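Local coordinates for SalCYP truncation (Salinispora tropica, PDB 7ABB), which belongs to the cytochrome P450 family, whose largely helical fold encloses a cofactor pocket, occupied here by heme c, at residues A110-A113 against N114-R118; R191-V194 against A195-T199. One frame throughout, in Å; residues are numbered along the deposited sequence.

Interaction 1: A110-A113 against N114-R118; sequences AIRA and NARRR
Arg112 and Arg116 leave helix 108-120 in much the same way, each with CG anti to the backbone N (chi1 -170° and -175°) and each chain extended before bending at chi3. One turn of this alpha-helix separates them, an i to i+4 spacing, and the shared course brings the guanidinium of Arg116 beside the aliphatic part of Arg112. The contact is made by Arg116 NH2, 3.5 Å from Arg112 CD and 3.7 Å from Arg112 CG, with the two guanidinium planes turned 38° from each other. Both arginines also form salt bridges with Glu358 on helix 345-362, and Arg112 with Glu357 too, so these carboxylates probably offset the like charges.

Beneath the side chains runs the main-chain bonding of the helix. Arg116 N donates to Arg112 O at 2.9 Å, and Ala115 N donates to Ile111 O, also at 2.9 Å. Ile111 and Ala115 belong to the buried side, where both touch helix 345-362, and Ile111 also meets Tyr138 of helix 130-147.

Asn114 faces helix 130-147 as well. Its ND2 binds Tyr138 O and Asn142 OD1; these bonds, with the one OD1 receives from Arg118, hold the rotation of the amide. Arg117 and Arg118, meanwhile, both form salt bridges with Glu141, and Arg118 uses a different nitrogen to return to its helix: Arg118 NE donates to Asn114 OD1 at 2.7 Å, through a bent bond lying in the carbonyl plane.

Interaction 2: R191-V194 against A195-T199; sequences RRHV and ARRRT
His193 and Arg197, an i to i+4 pair on the last turns of the alpha-helix 182-199, form the tightly packed part of this contact. Arg197 CG sits over one face of the imidazole in a CH-pi contact, 4.2 Å from the ring centroid and 22° off its normal, displaced toward the rim. Farther along the side chain, Arg197 NE approaches His193 CE1 at 3.6 Å, while ring and guanidinium planes stand 69° apart. The bend of Arg197 at chi2 (-57°) lays its side chain across the histidine. The ring also meets Trp149 edge-to-face, and the arginine head has its own anchors: a salt bridge from NE to Asp205 and a hydrogen bond from NH2 to Gly148 O. Val194 is buried too, packing on Asp222 and Leu229 of helix 222-235, and its O receives Arg198 N at 2.9 Å.

The exposed residues are more loosely held. Arg191 and Arg192 start out away from the following turn; Arg191 is salt-bridged to Glu188 of the same helix, whereas Arg192 has a long, weak ion pair with that glutamate. A water in the plane of the histidine ring joins His193 ND1, at 2.9 Å, to Arg196 NE, whose N-H it accepts at the same distance. This bridge ties a buried ring to an exposed arginine. At the exposed end of the helix, Ala195 O accepts two bonds from one residue, Thr199 N at 3.1 Å and Thr199 OG1 at 3.1 Å, which arrive from opposite faces of its carbonyl plane.

Interactions 1 and 2 follow one another along the chain on separate helices, 108-120 and 182-199. Their centres lie 28 Å apart and their nearest atoms about 15 Å apart, so they do not touch. Neither approaches heme c directly: the side chain of Ile111 is about 10 Å from it, that of His193 about 14 Å. Both show that an i to i+4 spacing lays one side chain along another; in 110-118 it pairs two arginines, in 191-199 an arginine with an imidazole. The acids of 110-118 come from helices 130-147 and 345-362, whereas those of 191-199 are Glu188 of the same helix, Asp205, and Asp222 of helix 222-235.

Interaction 1: A110-A113 against N114-R118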
loop_
_atom_site.group_PDB
_atom_site.type_symbol
_atom_site.label_atom_id
_atom_site.label_comp_id
_atom_site.label_asym_id
_atom_site.label_seq_id
_atom_site.Cartn_x
_atom_site.Cartn_y
_atom_site.Cartn_z
ATOM N N ALA A 110 13.967 5.519 -14.583
ATOM C CA ALA A 110 13.668 6.772 -13.890
ATOM C C ALA A 110 13.577 6.569 -12.379
ATOM O O ALA A 110 14.110 7.374 -11.606
ATOM C CB ALA A 110 12.369 7.369 -14.450
ATOM N N ILE A 111 12.923 5.493 -11.945
ATOM C CA ILE A 111 12.843 5.177 -10.524
ATOM C C ILE A 111 14.238 5.013 -9.944
ATOM O O ILE A 111 14.556 5.530 -8.864
ATOM C CB ILE A 111 12.015 3.900 -10.319
ATOM C CG1 ILE A 111 10.561 4.099 -10.745
ATOM C CG2 ILE A 111 12.111 3.450 -8.859
ATOM C CD1 ILE A 111 9.803 2.799 -10.785
ATOM N N ARG A 112 15.088 4.280 -10.660
ATOM C CA ARG A 112 16.442 4.013 -10.188
ATOM C C ARG A 112 17.261 5.290 -10.078
ATOM O O ARG A 112 17.979 5.501 -9.091
ATOM C CB ARG A 112 17.113 3.011 -11.124
ATOM C CG ARG A 112 18.442 2.489 -10.573
ATOM C CD ARG A 112 19.117 1.464 -11.465
ATOM N NE ARG A 112 18.258 0.313 -11.635
ATOM C CZ ARG A 112 17.984 -0.601 -10.706
ATOM N NH1 ARG A 112 18.526 -0.556 -9.487
ATOM N NH2 ARG A 112 17.142 -1.582 -11.005
ATOM N N ALA A 113 17.182 6.153 -11.099
ATOM C CA ALA A 113 17.945 7.397 -11.063
ATOM C C ALA A 113 17.468 8.297 -9.932
ATOM O O ALA A 113 18.273 9.005 -9.307
ATOM C CB ALA A 113 17.839 8.119 -12.400
ATOM N N ASN A 114 16.157 8.279 -9.677
ATOM C CA ASN A 114 15.556 8.989 -8.550
ATOM C C ASN A 114 16.131 8.488 -7.219
ATOM O O ASN A 114 16.676 9.278 -6.433
ATOM C CB ASN A 114 14.039 8.807 -8.665
ATOM C CG ASN A 114 13.228 9.374 -7.520
ATOM O OD1 ASN A 114 13.697 10.096 -6.651
ATOM N ND2 ASN A 114 11.951 9.018 -7.527
ATOM N N ALA A 115 16.080 7.176 -6.978
ATOM C CA ALA A 115 16.648 6.633 -5.752
ATOM C C ALA A 115 18.110 7.020 -5.610
ATOM O O ALA A 115 18.553 7.466 -4.544
ATOM C CB ALA A 115 16.540 5.125 -5.743
ATOM N N ARG A 116 18.881 6.851 -6.684
ATOM C CA ARG A 116 20.326 7.077 -6.600
ATOM C C ARG A 116 20.632 8.536 -6.295
ATOM O O ARG A 116 21.515 8.856 -5.481
ATOM C CB ARG A 116 20.993 6.630 -7.900
ATOM C CG ARG A 116 22.502 6.703 -7.891
ATOM C CD ARG A 116 23.110 6.284 -9.220
ATOM N NE ARG A 116 22.897 4.874 -9.562
ATOM C CZ ARG A 116 22.166 4.424 -10.585
ATOM N NH1 ARG A 116 21.521 5.255 -11.408
ATOM N NH2 ARG A 116 22.075 3.124 -10.800
ATOM N N ARG A 117 19.942 9.442 -6.985
ATOM C CA ARG A 117 20.119 10.864 -6.752
ATOM C C ARG A 117 19.842 11.216 -5.304
ATOM O O ARG A 117 20.609 11.947 -4.663
ATOM C CB ARG A 117 19.171 11.636 -7.683
ATOM C CG ARG A 117 19.172 13.152 -7.509
ATOM C CD ARG A 117 17.780 13.776 -7.694
ATOM N NE ARG A 117 17.069 13.182 -8.827
ATOM C CZ ARG A 117 15.759 12.923 -8.840
ATOM N NH1 ARG A 117 15.004 13.242 -7.801
ATOM N NH2 ARG A 117 15.188 12.323 -9.882
ATOM N N ARG A 118 18.737 10.696 -4.767
ATOM C CA ARG A 118 18.321 11.085 -3.433
ATOM C C ARG A 118 19.255 10.490 -2.384
ATOM O O ARG A 118 19.662 11.184 -1.449
ATOM C CB ARG A 118 16.867 10.673 -3.207
ATOM C CG ARG A 118 15.889 11.454 -4.071
ATOM C CD ARG A 118 14.456 11.026 -3.784
ATOM N NE ARG A 118 13.537 11.852 -4.561
ATOM C CZ ARG A 118 13.200 13.091 -4.236
ATOM N NH1 ARG A 118 13.691 13.674 -3.144
ATOM N NH2 ARG A 118 12.376 13.780 -5.024
#

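Interaction 2: R191-V194 against A195-T199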
loop_
_atom_site.group_PDB
_atom_site.type_symbol
_atom_site.label_atom_id
_atom_site.label_comp_id
_atom_site.label_asym_id
_atom_site.label_seq_id
_atom_site.Cartn_x
_atom_site.Cartn_y
_atom_site.Cartn_z
ATOM N N ARG A 191 -8.624 19.008 -9.858
ATOM C CA ARG A 191 -9.461 19.814 -10.748
ATOM C C ARG A 191 -8.601 20.612 -11.714
ATOM O O ARG A 191 -8.891 20.679 -12.914
ATOM C CB ARG A 191 -10.336 20.763 -9.933
ATOM C CG ARG A 191 -11.584 20.139 -9.389
ATOM C CD ARG A 191 -12.669 21.180 -9.169
ATOM N NE ARG A 191 -12.293 22.144 -8.139
ATOM C CZ ARG A 191 -12.424 21.935 -6.833
ATOM N NH1 ARG A 191 -12.926 20.793 -6.384
ATOM N NH2 ARG A 191 -12.052 22.870 -5.972
ATOM N N ARG A 192 -7.537 21.227 -11.199
ATOM C CA ARG A 192 -6.639 21.992 -12.054
ATOM C C ARG A 192 -5.907 21.088 -13.041
ATOM O O ARG A 192 -5.663 21.496 -14.184
ATOM C CB ARG A 192 -5.647 22.788 -11.202
ATOM C CG ARG A 192 -6.237 24.014 -10.487
ATOM C CD ARG A 192 -5.138 24.794 -9.758
ATOM N NE ARG A 192 -5.550 26.137 -9.328
ATOM C CZ ARG A 192 -5.557 26.580 -8.068
ATOM N NH1 ARG A 192 -5.944 27.828 -7.812
ATOM N NH2 ARG A 192 -5.177 25.802 -7.058
ATOM N N HIS A 193 -5.566 19.861 -12.634
ATOM C CA HIS A 193 -4.877 18.949 -13.540
ATOM C C HIS A 193 -5.790 18.536 -14.690
ATOM O O HIS A 193 -5.369 18.489 -15.851
ATOM C CB HIS A 193 -4.383 17.711 -12.785
ATOM C CG HIS A 193 -3.516 16.825 -13.618
ATOM N ND1 HIS A 193 -2.296 17.238 -14.113
ATOM C CD2 HIS A 193 -3.714 15.572 -14.093
ATOM C CE1 HIS A 193 -1.770 16.265 -14.836
ATOM N NE2 HIS A 193 -2.608 15.241 -14.833
ATOM N N VAL A 194 -7.038 18.199 -14.380
ATOM C CA VAL A 194 -7.985 17.860 -15.437
ATOM C C VAL A 194 -8.071 19.007 -16.428
ATOM O O VAL A 194 -8.009 18.813 -17.645
ATOM C CB VAL A 194 -9.358 17.520 -14.835
ATOM C CG1 VAL A 194 -10.417 17.337 -15.936
ATOM C CG2 VAL A 194 -9.249 16.264 -14.016
ATOM N N ALA A 195 -8.165 20.230 -15.913
ATOM C CA ALA A 195 -8.321 21.388 -16.794
ATOM C C ALA A 195 -7.076 21.608 -17.650
ATOM O O ALA A 195 -7.185 22.005 -18.821
ATOM C CB ALA A 195 -8.634 22.640 -15.973
ATOM N N ARG A 196 -5.888 21.391 -17.077
ATOM C CA ARG A 196 -4.653 21.480 -17.853
ATOM C C ARG A 196 -4.681 20.531 -19.043
ATOM O O ARG A 196 -4.378 20.924 -20.177
ATOM C CB ARG A 196 -3.443 21.177 -16.963
ATOM C CG ARG A 196 -2.097 21.145 -17.718
ATOM C CD ARG A 196 -0.994 20.437 -16.937
ATOM N NE ARG A 196 -0.476 21.224 -15.826
ATOM C CZ ARG A 196 0.381 22.233 -15.937
ATOM N NH1 ARG A 196 0.817 22.632 -17.129
ATOM N NH2 ARG A 196 0.790 22.858 -14.842
ATOM N N ARG A 197 -5.037 19.266 -18.801
ATOM C CA ARG A 197 -4.974 18.273 -19.862
ATOM C C ARG A 197 -6.104 18.455 -20.866
ATOM O O ARG A 197 -5.928 18.146 -22.045
ATOM C CB ARG A 197 -4.995 16.871 -19.264
ATOM C CG ARG A 197 -3.775 16.578 -18.404
ATOM C CD ARG A 197 -2.469 16.763 -19.159
ATOM N NE ARG A 197 -1.336 16.186 -18.436
ATOM C CZ ARG A 197 -0.098 16.687 -18.397
ATOM N NH1 ARG A 197 0.219 17.810 -19.031
ATOM N NH2 ARG A 197 0.834 16.049 -17.703
ATOM N N ARG A 198 -7.256 18.952 -20.421
ATOM C CA ARG A 198 -8.335 19.227 -21.362
ATOM C C ARG A 198 -7.934 20.336 -22.327
ATOM O O ARG A 198 -8.192 20.245 -23.531
ATOM C CB ARG A 198 -9.609 19.575 -20.592
ATOM C CG ARG A 198 -10.863 19.543 -21.453
ATOM C CD ARG A 198 -12.134 19.726 -20.629
ATOM N NE ARG A 198 -12.623 18.480 -20.032
ATOM C CZ ARG A 198 -13.166 17.483 -20.727
ATOM N NH1 ARG A 198 -13.603 16.397 -20.104
ATOM N NH2 ARG A 198 -13.269 17.566 -22.052
ATOM N N THR A 199 -7.243 21.363 -21.826
ATOM C CA THR A 199 -6.743 22.428 -22.688
ATOM C C THR A 199 -5.608 21.946 -23.582
ATOM O O THR A 199 -5.548 22.300 -24.764
ATOM C CB THR A 199 -6.266 23.597 -21.834
ATOM O OG1 THR A 199 -7.372 24.109 -21.082
ATOM C CG2 THR A 199 -5.694 24.705 -22.722
HETATM O O HOH W 1 -1.437 19.934 -13.398
#